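Local coordinates for protein pullulanase (Klebsiella oxytoca, PDB 2YOC) that hydrolyses alpha-1,6-glucosidic linkages in pullulan and branched alpha-glucans as a multidomain, calcium-binding, secreted glycoside hydrolase, at residues B[162-167]-B[620-625]; B[248-253]-B[261-266]; B[410-415]-B[458-463]; B[452-457]-B[935-940]. All coordinates share one frame; numbering follows the deposited sequence.

Interaction 1 of 4, residues B[162-167]-B[620-625]; sequences VALAEA and NETTGS
L164 lays its side chain against the 620-625 turn: CB sits 3.3 Å from T622 O, and CD2 meets T623 CG2 at 3.7 Å, the two side chains running at an oblique angle. T623 can offer that methyl because its OG1 stands between its own backbone N and carbonyl carbon (chi1 63°), which leaves CG2 beside the N. The one hydrogen bond between the segments is a backbone bond, A165 N to T622 O at 2.9 Å, somewhat bent at 143°. A small residue fits at A165, whose CB lies 3.7 Å from T623 O and 3.8 Å from G624 N. G624 has positive phi and no side chain to compete with that methyl.

The turn is held in shape by N620. Its OD1 accepts T623 N at 3.1 Å, in the carbonyl plane and on a lone pair, and also T622 N at 3.0 Å, which comes from above that plane. Asparagine suits the place because its carbonyl gathers two backbone N-H groups, while its own backbone O accepts G624 N. Outside the segments, Q267 NE2 bonds both A165 O and N620 O, so it ties the two loops a second time, and H168 bonds E621 O. The side chain of E621 reaches to about 4 Å from a bound calcium ion.

N620 thus forms an Asx turn, extended to an Asx motif, in the long connection between barrel strands 586-591 and 661-664, and that turn docks on a loop of the N2 domain.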
loop_
_atom_site.group_PDB
_atom_site.type_symbol
_atom_site.label_atom_id
_atom_site.label_comp_id
_atom_site.label_asym_id
_atom_site.label_seq_id
_atom_site.Cartn_x
_atom_site.Cartn_y
_atom_site.Cartn_z
ATOM N N VAL B 162 34.758 -2.930 -44.708
ATOM C CA VAL B 162 33.368 -2.743 -44.429
ATOM C C VAL B 162 32.856 -3.853 -43.538
ATOM O O VAL B 162 32.977 -5.027 -43.883
ATOM C CB VAL B 162 32.518 -2.492 -45.706
ATOM C CG1 VAL B 162 31.131 -1.961 -45.346
ATOM C CG2 VAL B 162 33.207 -1.583 -46.721
ATOM N N ALA B 163 32.351 -3.462 -42.354
ATOM C CA ALA B 163 31.822 -4.350 -41.320
ATOM C C ALA B 163 30.549 -3.781 -40.702
ATOM O O ALA B 163 30.467 -2.567 -40.493
ATOM C CB ALA B 163 32.861 -4.548 -40.234
ATOM N N LEU B 164 29.573 -4.666 -40.375
ATOM C CA LEU B 164 28.272 -4.332 -39.746
ATOM C C LEU B 164 27.413 -3.324 -40.560
ATOM O O LEU B 164 27.783 -2.982 -41.682
ATOM C CB LEU B 164 28.436 -3.880 -38.263
ATOM C CG LEU B 164 29.434 -4.649 -37.379
ATOM C CD1 LEU B 164 29.983 -3.770 -36.288
ATOM C CD2 LEU B 164 28.817 -5.875 -36.785
ATOM N N ALA B 165 26.252 -2.904 -40.030
ATOM C CA ALA B 165 25.358 -1.960 -40.697
ATOM C C ALA B 165 24.975 -0.863 -39.690
ATOM O O ALA B 165 23.813 -0.720 -39.303
ATOM C CB ALA B 165 24.129 -2.686 -41.194
ATOM N N GLU B 166 25.995 -0.121 -39.234
ATOM C CA GLU B 166 25.907 0.891 -38.189
ATOM C C GLU B 166 25.198 2.163 -38.585
ATOM O O GLU B 166 24.611 2.795 -37.714
ATOM C CB GLU B 166 27.312 1.228 -37.642
ATOM C CG GLU B 166 28.082 0.061 -37.036
ATOM C CD GLU B 166 29.559 0.352 -36.844
ATOM O OE1 GLU B 166 29.900 1.474 -36.400
ATOM O OE2 GLU B 166 30.379 -0.537 -37.173
ATOM N N ALA B 167 25.282 2.561 -39.867
ATOM C CA ALA B 167 24.689 3.800 -40.405
ATOM C C ALA B 167 23.210 3.656 -40.859
ATOM O O ALA B 167 22.754 2.568 -41.238
ATOM C CB ALA B 167 25.562 4.371 -41.527
ATOM N N ASN B 620 18.473 -5.250 -36.457
ATOM C CA ASN B 620 19.264 -4.796 -35.317
ATOM C C ASN B 620 20.010 -3.503 -35.723
ATOM O O ASN B 620 20.657 -3.466 -36.773
ATOM C CB ASN B 620 20.242 -5.888 -34.929
ATOM C CG ASN B 620 21.168 -5.488 -33.833
ATOM O OD1 ASN B 620 22.200 -4.864 -34.064
ATOM N ND2 ASN B 620 20.802 -5.823 -32.613
ATOM N N GLU B 621 19.897 -2.459 -34.883
ATOM C CA GLU B 621 20.448 -1.100 -35.027
ATOM C C GLU B 621 21.950 -0.997 -35.383
ATOM O O GLU B 621 22.375 0.040 -35.906
ATOM C CB GLU B 621 20.183 -0.278 -33.738
ATOM C CG GLU B 621 18.722 -0.129 -33.309
ATOM C CD GLU B 621 18.252 -0.959 -32.120
ATOM O OE1 GLU B 621 18.628 -2.153 -32.023
ATOM O OE2 GLU B 621 17.465 -0.421 -31.305
ATOM N N THR B 622 22.750 -2.053 -35.063
ATOM C CA THR B 622 24.221 -2.158 -35.229
ATOM C C THR B 622 24.651 -3.048 -36.405
ATOM O O THR B 622 25.518 -2.665 -37.202
ATOM C CB THR B 622 24.836 -2.744 -33.923
ATOM O OG1 THR B 622 24.548 -1.918 -32.791
ATOM C CG2 THR B 622 26.319 -2.966 -34.022
ATOM N N THR B 623 24.103 -4.263 -36.442
ATOM C CA THR B 623 24.468 -5.316 -37.381
ATOM C C THR B 623 23.629 -5.431 -38.647
ATOM O O THR B 623 24.094 -6.029 -39.619
ATOM C CB THR B 623 24.490 -6.622 -36.609
ATOM O OG1 THR B 623 23.176 -6.896 -36.122
ATOM C CG2 THR B 623 25.408 -6.540 -35.416
ATOM N N GLY B 624 22.400 -4.900 -38.619
ATOM C CA GLY B 624 21.472 -5.012 -39.736
ATOM C C GLY B 624 20.895 -6.419 -39.883
ATOM O O GLY B 624 20.220 -6.703 -40.872
ATOM N N SER B 625 21.161 -7.331 -38.916
ATOM C CA SER B 625 20.604 -8.693 -38.920
ATOM C C SER B 625 19.109 -8.595 -38.595
ATOM O O SER B 625 18.706 -7.726 -37.800
ATOM C CB SER B 625 21.289 -9.575 -37.878
ATOM O OG SER B 625 22.705 -9.432 -37.876
#

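Interaction 2 of 4, residues B[248-253]-B[261-266]; sequences ETVAIA and ISATQV
A251 and T264 form a hydrogen-bonded antiparallel pair, A251 N to T264 O at 2.9 Å and T264 N to A251 O at 3.0 Å. Two residues on, A253 N bonds S262 O at 2.8 Å, nearly straight at 173°. Between these pairs, I252 faces A263 without hydrogen bonds, and the ladder is filled in by a CA-H...O contact from A263 CA to A251 O.

Side chains follow the register. A263 CB touches I252 CG1 at 4.0 Å, while A251 CB meets T264 CG2 at 4.0 Å on the other face. The alanines suit a sheet packed over by neighbours: W177 and A167 both lie against A251. T264 turns OG1 anti to its backbone N (chi1 -158°), where it bonds A163 O and E166 N of the adjoining loop, leaving CG2 for A251. At the far end E248 is committed outward, to a salt bridge with R357, and strand 185-191 flanks 248-253 along its other edge.

A253 O accepts both S262 N and I261 N, the latter at 2.8 Å, and this doubling marks a classic beta bulge in the hairpin of the N2 domain, an E-set member.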
loop_
_atom_site.group_PDB
_atom_site.type_symbol
_atom_site.label_atom_id
_atom_site.label_comp_id
_atom_site.label_asym_id
_atom_site.label_seq_id
_atom_site.Cartn_x
_atom_site.Cartn_y
_atom_site.Cartn_z
ATOM N N GLU B 248 24.808 -0.277 -53.832
ATOM C CA GLU B 248 25.424 -0.248 -52.513
ATOM C C GLU B 248 25.802 1.181 -52.088
ATOM O O GLU B 248 26.082 2.033 -52.935
ATOM C CB GLU B 248 26.657 -1.173 -52.455
ATOM C CG GLU B 248 27.195 -1.332 -51.042
ATOM C CD GLU B 248 28.196 -2.441 -50.825
ATOM O OE1 GLU B 248 27.781 -3.625 -50.820
ATOM O OE2 GLU B 248 29.379 -2.120 -50.561
ATOM N N THR B 249 25.742 1.433 -50.776
ATOM C CA THR B 249 26.193 2.643 -50.104
ATOM C C THR B 249 26.940 2.171 -48.857
ATOM O O THR B 249 26.547 1.185 -48.221
ATOM C CB THR B 249 25.066 3.608 -49.715
ATOM O OG1 THR B 249 24.156 2.943 -48.844
ATOM C CG2 THR B 249 24.372 4.223 -50.907
ATOM N N VAL B 250 28.021 2.855 -48.517
ATOM C CA VAL B 250 28.831 2.497 -47.361
ATOM C C VAL B 250 29.243 3.800 -46.670
ATOM O O VAL B 250 29.727 4.723 -47.349
ATOM C CB VAL B 250 30.058 1.636 -47.790
ATOM C CG1 VAL B 250 31.137 1.619 -46.723
ATOM C CG2 VAL B 250 29.646 0.215 -48.149
ATOM N N ALA B 251 29.044 3.877 -45.332
ATOM C CA ALA B 251 29.455 5.051 -44.578
ATOM C C ALA B 251 30.920 4.911 -44.157
ATOM O O ALA B 251 31.309 3.897 -43.562
ATOM C CB ALA B 251 28.569 5.232 -43.377
ATOM N N ILE B 252 31.751 5.893 -44.550
ATOM C CA ILE B 252 33.177 5.852 -44.245
ATOM C C ILE B 252 33.657 7.011 -43.380
ATOM O O ILE B 252 33.385 8.186 -43.681
ATOM C CB ILE B 252 34.097 5.546 -45.472
ATOM C CG1 ILE B 252 33.658 4.236 -46.147
ATOM C CG2 ILE B 252 35.560 5.450 -45.025
ATOM C CD1 ILE B 252 34.475 3.721 -47.301
ATOM N N ALA B 253 34.375 6.647 -42.289
ATOM C CA ALA B 253 35.024 7.554 -41.343
ATOM C C ALA B 253 36.554 7.377 -41.462
ATOM O O ALA B 253 37.085 6.252 -41.383
ATOM C CB ALA B 253 34.541 7.300 -39.915
ATOM N N ILE B 261 39.162 4.688 -40.485
ATOM C CA ILE B 261 38.893 4.386 -39.088
ATOM C C ILE B 261 37.832 3.288 -39.143
ATOM O O ILE B 261 38.069 2.169 -38.669
ATOM C CB ILE B 261 38.448 5.640 -38.259
ATOM C CG1 ILE B 261 39.333 6.883 -38.533
ATOM C CG2 ILE B 261 38.406 5.317 -36.760
ATOM C CD1 ILE B 261 38.805 8.211 -37.965
ATOM N N SER B 262 36.698 3.594 -39.828
ATOM C CA SER B 262 35.518 2.736 -39.948
ATOM C C SER B 262 34.853 2.816 -41.326
ATOM O O SER B 262 34.811 3.879 -41.957
ATOM C CB SER B 262 34.498 3.114 -38.870
ATOM O OG SER B 262 33.865 1.977 -38.304
ATOM N N ALA B 263 34.315 1.670 -41.759
ATOM C CA ALA B 263 33.554 1.467 -42.988
ATOM C C ALA B 263 32.406 0.510 -42.619
ATOM O O ALA B 263 32.658 -0.598 -42.133
ATOM C CB ALA B 263 34.443 0.863 -44.070
ATOM N N THR B 264 31.155 0.967 -42.773
ATOM C CA THR B 264 29.959 0.193 -42.404
ATOM C C THR B 264 28.878 0.269 -43.492
ATOM O O THR B 264 28.832 1.244 -44.252
ATOM C CB THR B 264 29.436 0.655 -41.011
ATOM O OG1 THR B 264 28.634 -0.366 -40.410
ATOM C CG2 THR B 264 28.673 1.984 -41.064
ATOM N N GLN B 265 27.991 -0.748 -43.543
ATOM C CA GLN B 265 26.869 -0.786 -44.483
ATOM C C GLN B 265 25.767 0.157 -43.986
ATOM O O GLN B 265 25.763 0.545 -42.808
ATOM C CB GLN B 265 26.338 -2.210 -44.684
ATOM C CG GLN B 265 27.299 -3.143 -45.406
ATOM C CD GLN B 265 26.576 -4.309 -46.042
ATOM O OE1 GLN B 265 26.611 -5.459 -45.566
ATOM N NE2 GLN B 265 25.902 -4.044 -47.161
ATOM N N VAL B 266 24.863 0.573 -44.891
ATOM C CA VAL B 266 23.810 1.536 -44.549
ATOM C C VAL B 266 22.413 0.910 -44.580
ATOM O O VAL B 266 22.042 0.242 -45.551
ATOM C CB VAL B 266 23.904 2.805 -45.453
ATOM C CG1 VAL B 266 22.912 3.887 -45.023
ATOM C CG2 VAL B 266 25.321 3.365 -45.503
#

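Interaction 3 of 4, residues B[410-415]-B[458-463]; sequences AKMTIH and GVTHVE
The first two strands of the closed eight-stranded parallel barrel, the (beta/alpha)8 fold of the alpha-amylase type, begin side by side here. T413 O is shared by two N-H groups: T460 N at 3.0 Å, in the carbonyl plane on a lone pair, and H461 N, also at 3.0 Å but from above the plane. Onward, H415 N bonds H461 O and H415 O accepts E463 N, the stepping from one strand to the next expected of parallel neighbours.

Where the strands begin, a threonine hydroxyl takes the place of a backbone acceptor. T460 puts OG1 between its N and carbonyl carbon (chi1 73°), where it receives T413 N at 2.7 Å along an almost straight line (174°); the same oxygen pairs with H461 ND1 at 2.7 Å.

Helix 446-457 lies between the strands in the chain, making this a right-handed beta-alpha-beta crossover in the barrel; G458 leaves that helix with positive phi, and its O lies against T413 CB.

The imidazole of H461 is fixed at both nitrogens, since NE2 bonds Q403 OE1. M412, present as selenomethionine, covers one face: CG stands 3.5 Å above the ring centre, and SE is 4.3 Å from the centroid, 19° off the normal. The methionine it replaces has a long, flexible side chain that can lie over an imidazole. Branched residues fill the rest, I414 CG2 meeting E463 CB at 3.6 Å and V459 CG1 reaching H415 CB at 3.7 Å.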
loop_
_atom_site.group_PDB
_atom_site.type_symbol
_atom_site.label_atom_id
_atom_site.label_comp_id
_atom_site.label_asym_id
_atom_site.label_seq_id
_atom_site.Cartn_x
_atom_site.Cartn_y
_atom_site.Cartn_z
ATOM N N ALA B 410 -20.035 -8.038 -26.537
ATOM C CA ALA B 410 -19.895 -8.750 -25.265
ATOM C C ALA B 410 -20.512 -10.164 -25.294
ATOM O O ALA B 410 -20.063 -11.036 -24.548
ATOM C CB ALA B 410 -20.506 -7.926 -24.133
ATOM N N LYS B 411 -21.501 -10.393 -26.193
ATOM C CA LYS B 411 -22.156 -11.689 -26.336
ATOM C C LYS B 411 -21.252 -12.736 -26.938
ATOM O O LYS B 411 -21.519 -13.925 -26.743
ATOM C CB LYS B 411 -23.494 -11.559 -27.076
ATOM C CG LYS B 411 -24.627 -11.130 -26.140
ATOM C CD LYS B 411 -25.571 -10.110 -26.749
ATOM C CE LYS B 411 -26.526 -9.471 -25.740
ATOM N NZ LYS B 411 -25.880 -8.491 -24.806
HETATM N N MSE B 412 -20.144 -12.294 -27.599
HETATM C CA MSE B 412 -19.114 -13.118 -28.251
HETATM C C MSE B 412 -18.590 -14.275 -27.395
HETATM O O MSE B 412 -18.009 -14.049 -26.330
HETATM C CB MSE B 412 -17.958 -12.237 -28.743
HETATM C CG MSE B 412 -17.145 -12.834 -29.882
HETATM SE SE MSE B 412 -15.682 -11.630 -30.446
HETATM C CE MSE B 412 -16.761 -10.301 -31.445
ATOM N N THR B 413 -18.800 -15.522 -27.890
ATOM C CA THR B 413 -18.379 -16.777 -27.255
ATOM C C THR B 413 -17.576 -17.593 -28.287
ATOM O O THR B 413 -18.149 -18.278 -29.141
ATOM C CB THR B 413 -19.619 -17.465 -26.649
ATOM O OG1 THR B 413 -20.092 -16.643 -25.596
ATOM C CG2 THR B 413 -19.320 -18.807 -26.064
ATOM N N ILE B 414 -16.246 -17.465 -28.220
ATOM C CA ILE B 414 -15.265 -18.029 -29.173
ATOM C C ILE B 414 -14.831 -19.449 -28.866
ATOM O O ILE B 414 -14.543 -19.770 -27.710
ATOM C CB ILE B 414 -14.022 -17.099 -29.360
ATOM C CG1 ILE B 414 -14.427 -15.631 -29.488
ATOM C CG2 ILE B 414 -13.202 -17.518 -30.564
ATOM C CD1 ILE B 414 -13.280 -14.665 -29.221
ATOM N N HIS B 415 -14.739 -20.272 -29.940
ATOM C CA HIS B 415 -14.306 -21.659 -29.988
ATOM C C HIS B 415 -13.136 -21.654 -30.970
ATOM O O HIS B 415 -13.353 -21.535 -32.179
ATOM C CB HIS B 415 -15.448 -22.543 -30.532
ATOM C CG HIS B 415 -15.295 -24.007 -30.233
ATOM N ND1 HIS B 415 -15.534 -24.512 -28.961
ATOM C CD2 HIS B 415 -14.962 -25.034 -31.054
ATOM C CE1 HIS B 415 -15.331 -25.817 -29.044
ATOM N NE2 HIS B 415 -14.993 -26.182 -30.283
ATOM N N GLY B 458 -25.129 -21.667 -27.410
ATOM C CA GLY B 458 -24.486 -20.388 -27.126
ATOM C C GLY B 458 -23.078 -20.109 -27.609
ATOM O O GLY B 458 -22.547 -19.046 -27.301
ATOM N N VAL B 459 -22.440 -21.013 -28.354
ATOM C CA VAL B 459 -21.113 -20.686 -28.887
ATOM C C VAL B 459 -21.379 -19.850 -30.153
ATOM O O VAL B 459 -22.116 -20.282 -31.038
ATOM C CB VAL B 459 -20.209 -21.917 -29.085
ATOM C CG1 VAL B 459 -18.931 -21.534 -29.797
ATOM C CG2 VAL B 459 -19.890 -22.565 -27.740
ATOM N N THR B 460 -20.916 -18.613 -30.160
ATOM C CA THR B 460 -21.250 -17.676 -31.228
ATOM C C THR B 460 -20.220 -17.584 -32.346
ATOM O O THR B 460 -20.584 -17.329 -33.496
ATOM C CB THR B 460 -21.525 -16.291 -30.625
ATOM O OG1 THR B 460 -20.296 -15.701 -30.190
ATOM C CG2 THR B 460 -22.497 -16.346 -29.443
ATOM N N HIS B 461 -18.935 -17.741 -32.016
ATOM C CA HIS B 461 -17.865 -17.562 -32.979
ATOM C C HIS B 461 -16.936 -18.748 -33.096
ATOM O O HIS B 461 -16.614 -19.361 -32.080
ATOM C CB HIS B 461 -17.025 -16.320 -32.586
ATOM C CG HIS B 461 -17.683 -15.011 -32.859
ATOM N ND1 HIS B 461 -18.902 -14.690 -32.316
ATOM C CD2 HIS B 461 -17.225 -13.949 -33.545
ATOM C CE1 HIS B 461 -19.176 -13.472 -32.736
ATOM N NE2 HIS B 461 -18.188 -12.984 -33.468
ATOM N N VAL B 462 -16.419 -18.987 -34.336
ATOM C CA VAL B 462 -15.401 -19.967 -34.663
ATOM C C VAL B 462 -14.111 -19.195 -34.988
ATOM O O VAL B 462 -14.122 -18.362 -35.901
ATOM C CB VAL B 462 -15.825 -20.923 -35.823
ATOM C CG1 VAL B 462 -14.672 -21.850 -36.238
ATOM C CG2 VAL B 462 -17.049 -21.750 -35.433
ATOM N N GLU B 463 -13.005 -19.450 -34.228
ATOM C CA GLU B 463 -11.696 -18.847 -34.511
ATOM C C GLU B 463 -10.856 -19.869 -35.261
ATOM O O GLU B 463 -10.714 -20.997 -34.800
ATOM C CB GLU B 463 -10.968 -18.378 -33.261
ATOM C CG GLU B 463 -9.621 -17.749 -33.590
ATOM C CD GLU B 463 -9.058 -16.844 -32.513
ATOM O OE1 GLU B 463 -9.856 -16.142 -31.851
ATOM O OE2 GLU B 463 -7.818 -16.826 -32.334
#

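Interaction 4 of 4, residues B[452-457]-B[935-940]; sequences KTLSAS and AFYQEL
Q938 and S457 are brought together by matching torsions: Q938 sets CG beside its backbone N (chi1 -68°) and runs extended beyond it, and S457 likewise keeps OG beside its N (chi1 -56°). The amide thereby spans from one helix to the other. Its OE1 accepts S457 OG at 3.0 Å, although the same hydroxyl proton could instead go to T453 O, 3.2 Å from OG. On the amide's other arm, NE2 lies 3.2 Å from T453 OG1, whose hydroxyl bonds H450 O. Glutamine is well chosen, long enough to bridge and carrying both an acceptor and a donor.

S457 is small enough for its CB to come within 3.8 Å of Q938 CB, so the chains are close here, though the axes of the two helix segments are 9.3 Å apart and inclined by 35°. Nonpolar packing sits alongside: L454 CD2 touches Y937 CD1 at 3.9 Å, the two side chains crossing at about a right angle. Y937 OH is bonded to D863.

At the helix end, T941 OG1 bonds S457 O, and K945 NZ bonds A456 O; a positive charge beside these carbonyls would probably be favourable to the helix dipole. The helices are thus joined by a neutral amide-hydroxyl bond between Q938 and S457, if the proton lies that way, and by the packing of L454 on Y937, with no ion pair between the two segments.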
loop_
_atom_site.group_PDB
_atom_site.type_symbol
_atom_site.label_atom_id
_atom_site.label_comp_id
_atom_site.label_asym_id
_atom_site.label_seq_id
_atom_site.Cartn_x
_atom_site.Cartn_y
_atom_site.Cartn_z
ATOM N N LYS B 452 -22.720 -27.901 -34.333
ATOM C CA LYS B 452 -24.142 -27.559 -34.508
ATOM C C LYS B 452 -24.833 -27.452 -33.122
ATOM O O LYS B 452 -25.495 -26.444 -32.864
ATOM C CB LYS B 452 -24.857 -28.606 -35.403
ATOM C CG LYS B 452 -25.146 -28.145 -36.832
ATOM C CD LYS B 452 -25.447 -29.321 -37.769
ATOM C CE LYS B 452 -25.614 -28.864 -39.208
ATOM N NZ LYS B 452 -25.529 -30.000 -40.174
ATOM N N THR B 453 -24.622 -28.443 -32.211
ATOM C CA THR B 453 -25.223 -28.340 -30.870
ATOM C C THR B 453 -24.577 -27.253 -30.005
ATOM O O THR B 453 -25.304 -26.546 -29.303
ATOM C CB THR B 453 -25.461 -29.681 -30.136
ATOM O OG1 THR B 453 -24.314 -30.025 -29.387
ATOM C CG2 THR B 453 -25.912 -30.811 -31.050
ATOM N N LEU B 454 -23.226 -27.094 -30.074
ATOM C CA LEU B 454 -22.541 -26.048 -29.313
ATOM C C LEU B 454 -23.070 -24.659 -29.727
ATOM O O LEU B 454 -23.346 -23.821 -28.860
ATOM C CB LEU B 454 -21.032 -26.141 -29.491
ATOM C CG LEU B 454 -20.339 -27.372 -28.859
ATOM C CD1 LEU B 454 -18.922 -27.525 -29.364
ATOM C CD2 LEU B 454 -20.337 -27.325 -27.323
ATOM N N SER B 455 -23.320 -24.466 -31.046
ATOM C CA SER B 455 -23.845 -23.231 -31.607
ATOM C C SER B 455 -25.220 -22.936 -31.080
ATOM O O SER B 455 -25.586 -21.771 -30.905
ATOM C CB SER B 455 -23.918 -23.318 -33.128
ATOM O OG SER B 455 -24.322 -22.063 -33.654
ATOM N N ALA B 456 -26.000 -23.987 -30.891
ATOM C CA ALA B 456 -27.368 -23.884 -30.439
ATOM C C ALA B 456 -27.450 -23.541 -28.958
ATOM O O ALA B 456 -28.438 -22.954 -28.511
ATOM C CB ALA B 456 -28.083 -25.183 -30.729
ATOM N N SER B 457 -26.426 -23.913 -28.202
ATOM C CA SER B 457 -26.387 -23.677 -26.769
ATOM C C SER B 457 -25.675 -22.365 -26.417
ATOM O O SER B 457 -25.624 -22.000 -25.245
ATOM C CB SER B 457 -25.757 -24.866 -26.040
ATOM O OG SER B 457 -26.425 -26.080 -26.339
ATOM N N ALA B 935 -22.519 -31.509 -21.411
ATOM C CA ALA B 935 -23.750 -31.073 -20.751
ATOM C C ALA B 935 -23.510 -29.841 -19.880
ATOM O O ALA B 935 -24.286 -28.883 -19.955
ATOM C CB ALA B 935 -24.319 -32.201 -19.912
ATOM N N PHE B 936 -22.409 -29.844 -19.105
ATOM C CA PHE B 936 -22.018 -28.716 -18.265
ATOM C C PHE B 936 -21.654 -27.510 -19.119
ATOM O O PHE B 936 -21.994 -26.385 -18.756
ATOM C CB PHE B 936 -20.807 -29.074 -17.387
ATOM C CG PHE B 936 -21.035 -29.981 -16.199
ATOM C CD1 PHE B 936 -22.310 -30.149 -15.658
ATOM C CD2 PHE B 936 -19.967 -30.612 -15.574
ATOM C CE1 PHE B 936 -22.506 -30.939 -14.519
ATOM C CE2 PHE B 936 -20.167 -31.425 -14.450
ATOM C CZ PHE B 936 -21.436 -31.581 -13.929
ATOM N N TYR B 937 -20.946 -27.734 -20.235
ATOM C CA TYR B 937 -20.486 -26.657 -21.092
ATOM C C TYR B 937 -21.676 -25.953 -21.737
ATOM O O TYR B 937 -21.760 -24.707 -21.740
ATOM C CB TYR B 937 -19.560 -27.233 -22.149
ATOM C CG TYR B 937 -18.666 -26.232 -22.850
ATOM C CD1 TYR B 937 -19.073 -25.613 -24.037
ATOM C CD2 TYR B 937 -17.363 -26.008 -22.413
ATOM C CE1 TYR B 937 -18.219 -24.757 -24.737
ATOM C CE2 TYR B 937 -16.501 -25.161 -23.112
ATOM C CZ TYR B 937 -16.925 -24.556 -24.284
ATOM O OH TYR B 937 -16.061 -23.749 -24.986
ATOM N N GLN B 938 -22.618 -26.766 -22.249
ATOM C CA GLN B 938 -23.820 -26.287 -22.890
ATOM C C GLN B 938 -24.659 -25.510 -21.895
ATOM O O GLN B 938 -25.233 -24.487 -22.269
ATOM C CB GLN B 938 -24.578 -27.444 -23.512
ATOM C CG GLN B 938 -23.823 -28.044 -24.689
ATOM C CD GLN B 938 -24.640 -28.999 -25.499
ATOM O OE1 GLN B 938 -25.880 -28.947 -25.526
ATOM N NE2 GLN B 938 -23.954 -29.852 -26.237
ATOM N N GLU B 939 -24.647 -25.932 -20.607
ATOM C CA GLU B 939 -25.360 -25.265 -19.506
ATOM C C GLU B 939 -24.859 -23.816 -19.360
ATOM O O GLU B 939 -25.652 -22.883 -19.466
ATOM C CB GLU B 939 -25.128 -26.037 -18.197
ATOM C CG GLU B 939 -26.242 -25.925 -17.165
ATOM C CD GLU B 939 -26.094 -26.903 -16.011
ATOM O OE1 GLU B 939 -26.186 -28.129 -16.258
ATOM O OE2 GLU B 939 -25.865 -26.447 -14.864
ATOM N N LEU B 940 -23.523 -23.653 -19.201
ATOM C CA LEU B 940 -22.803 -22.400 -19.011
ATOM C C LEU B 940 -23.013 -21.402 -20.142
ATOM O O LEU B 940 -23.208 -20.209 -19.879
ATOM C CB LEU B 940 -21.303 -22.685 -18.815
ATOM C CG LEU B 940 -20.852 -23.390 -17.531
ATOM C CD1 LEU B 940 -19.351 -23.560 -17.529
ATOM C CD2 LEU B 940 -21.222 -22.601 -16.286
#

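In the fold
The four contacts form two pairs on opposite sides of the chain's centre. Interactions 1 and 2 have centres about 10 Å apart and touch directly: A163 N bonds A263 O at 2.9 Å, so the hairpin is hydrogen-bonded to the same loop that meets the barrel connection. Interactions 3 and 4, centres about 11 Å apart, share the passage from helix 446-457 into strand 461-464, where V459 N lies 3.0 Å from L454 O, and Y937 packs on V459. The centres of interactions 1 and 3 are about 47 Å apart, those of 2 and 4 about 65 Å. Interaction 1 thus brings the N2 domain to the barrel, while interaction 4 ties the barrel to helix 927-945.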